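Local coordinates for periplasmic branched-chain amino acid-binding protein (Burkholderia mallei, PDB 3I09) that probably captures branched-chain amino acids or similar small carboxylates in the periplasm for an ABC transporter, and here holds acetoacetic acid, at residues Asn80-Leu85 with Ala148-Gly153. Numbering follows the deposited sequence.
Sequences NSATAL and ADYAFG. With AAE (acetoacetic acid), chain C.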
loop_
_atom_site.group_PDB
_atom_site.type_symbol
_atom_site.label_atom_id
_atom_site.label_comp_id
_atom_site.label_asym_id
_atom_site.label_seq_id
_atom_site.Cartn_x
_atom_site.Cartn_y
_atom_site.Cartn_z
ATOM N N ASN A 80 -2.939 2.796 6.828
ATOM C CA ASN A 80 -2.519 2.748 8.221
ATOM C C ASN A 80 -2.459 1.298 8.744
ATOM O O ASN A 80 -3.492 0.666 8.972
ATOM C CB ASN A 80 -3.377 3.653 9.098
ATOM C CG ASN A 80 -2.851 3.724 10.541
ATOM O OD1 ASN A 80 -2.461 2.682 11.122
ATOM N ND2 ASN A 80 -2.838 4.936 11.127
ATOM N N SER A 81 -1.240 0.781 8.892
ATOM C CA SER A 81 -1.052 -0.614 9.275
ATOM C C SER A 81 -1.559 -0.937 10.685
ATOM O O SER A 81 -1.907 -2.070 10.930
ATOM C CB SER A 81 0.412 -1.054 9.156
ATOM O OG SER A 81 0.815 -1.178 7.806
ATOM N N ALA A 82 -1.593 0.039 11.597
ATOM C CA ALA A 82 -2.156 -0.224 12.937
ATOM C C ALA A 82 -3.652 -0.538 12.772
ATOM O O ALA A 82 -4.164 -1.504 13.376
ATOM C CB ALA A 82 -1.932 0.943 13.892
ATOM N N THR A 83 -4.349 0.248 11.939
ATOM C CA THR A 83 -5.760 -0.025 11.657
ATOM C C THR A 83 -5.939 -1.314 10.869
ATOM O O THR A 83 -6.897 -2.066 11.107
ATOM C CB THR A 83 -6.501 1.117 10.957
ATOM O OG1 THR A 83 -6.146 1.180 9.575
ATOM C CG2 THR A 83 -6.236 2.459 11.607
ATOM N N ALA A 84 -5.012 -1.605 9.963
ATOM C CA ALA A 84 -5.114 -2.829 9.169
ATOM C C ALA A 84 -5.098 -4.073 10.065
ATOM O O ALA A 84 -5.806 -5.054 9.805
ATOM C CB ALA A 84 -3.963 -2.940 8.137
ATOM N N LEU A 85 -4.217 -4.048 11.048
ATOM C CA LEU A 85 -4.034 -5.163 11.990
ATOM C C LEU A 85 -5.162 -5.297 12.981
ATOM O O LEU A 85 -5.547 -6.403 13.294
ATOM C CB LEU A 85 -2.694 -5.050 12.682
ATOM C CG LEU A 85 -1.500 -5.309 11.750
ATOM C CD1 LEU A 85 -0.195 -4.908 12.437
ATOM C CD2 LEU A 85 -1.431 -6.776 11.294
ATOM N N ALA A 148 8.692 5.891 11.239
ATOM C CA ALA A 148 7.417 6.225 11.866
ATOM C C ALA A 148 7.146 5.231 13.005
ATOM O O ALA A 148 7.221 4.013 12.822
ATOM C CB ALA A 148 6.260 6.196 10.863
ATOM N N ASP A 149 6.780 5.774 14.156
ATOM C CA ASP A 149 6.643 5.003 15.395
ATOM C C ASP A 149 5.315 4.294 15.522
ATOM O O ASP A 149 4.496 4.651 16.372
ATOM C CB ASP A 149 6.875 5.933 16.611
ATOM C CG ASP A 149 7.018 5.163 17.939
ATOM O OD1 ASP A 149 7.251 3.923 17.923
ATOM O OD2 ASP A 149 6.895 5.823 19.019
ATOM N N TYR A 150 5.094 3.311 14.658
ATOM C CA TYR A 150 3.919 2.443 14.717
ATOM C C TYR A 150 4.184 1.248 13.810
ATOM O O TYR A 150 5.271 1.130 13.264
ATOM C CB TYR A 150 2.611 3.173 14.341
ATOM C CG TYR A 150 2.412 3.475 12.885
ATOM C CD1 TYR A 150 3.266 4.335 12.206
ATOM C CD2 TYR A 150 1.303 2.971 12.198
ATOM C CE1 TYR A 150 3.053 4.643 10.839
ATOM C CE2 TYR A 150 1.090 3.267 10.866
ATOM C CZ TYR A 150 1.944 4.119 10.195
ATOM O OH TYR A 150 1.702 4.407 8.859
ATOM N N ALA A 151 3.210 0.350 13.693
ATOM C CA ALA A 151 3.413 -0.947 13.044
ATOM C C ALA A 151 4.021 -0.857 11.658
ATOM O O ALA A 151 4.856 -1.679 11.298
ATOM C CB ALA A 151 2.091 -1.719 12.952
ATOM N N PHE A 152 3.600 0.127 10.868
ATOM C CA PHE A 152 4.142 0.263 9.524
ATOM C C PHE A 152 5.630 0.584 9.501
ATOM O O PHE A 152 6.390 -0.074 8.803
ATOM C CB PHE A 152 3.388 1.337 8.718
ATOM C CG PHE A 152 4.031 1.658 7.422
ATOM C CD1 PHE A 152 3.998 0.741 6.373
ATOM C CD2 PHE A 152 4.713 2.862 7.248
ATOM C CE1 PHE A 152 4.600 1.029 5.166
ATOM C CE2 PHE A 152 5.350 3.147 6.051
ATOM C CZ PHE A 152 5.282 2.233 4.992
ATOM N N GLY A 153 6.037 1.629 10.228
ATOM C CA GLY A 153 7.442 2.009 10.266
ATOM C C GLY A 153 8.316 0.878 10.740
ATOM O O GLY A 153 9.363 0.586 10.139
HETATM O O1 AAE C . 0.786 0.764 6.167
HETATM C C2 AAE C . 0.838 1.983 6.406
HETATM O O3 AAE C . 0.602 2.455 7.540
HETATM C C4 AAE C . 1.263 2.918 5.287
HETATM C C5 AAE C . 0.075 3.445 4.531
HETATM O O8 AAE C . -1.067 2.949 4.680
HETATM C C9 AAE C . 0.389 4.474 3.485
#
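Tyr150 and Ser81 meet round the carboxylate of acetoacetic acid, and this group joins two helix starts that share no direct hydrogen bond. Its O3 accepts hydrogen bonds from Ser81 N (2.8 Å) and Tyr150 OH (2.6 Å), while O1 receives Ser81 OG at 2.5 Å. Asn80 N points almost straight at the keto oxygen O8, with an N-H...O angle of 172°. Gly104 N adds a further bond to the ligand, and the hydroxyls of Tyr17 and Tyr150 are hydrogen-bonded. With CG anti to the backbone N (chi1 171°), Phe152 turns from Ser81 to the ligand and sets one ring face against C4, 3.6 Å from the ring plane. Between the segments, Ala151 CB meets Leu85 CD1 at 4.0 Å, and Ala82 CB lies beside Tyr150 CD2. Asn80 caps helix 81-94: OD1 accepts from Thr83 N and, weakly, from Ala82 N, while ND2 is held by Asn54. The Asn80 amide lies oblique to the Tyr150 ring, planes 61° apart, with OD1 3.6 Å from CE2. Bonds from both segments to one carboxylate imply a ligand bridging the two lobes of a type I binding protein, consistent with a closed cleft; the N-terminus of helix 81-94 would probably help to stabilise its negative charge.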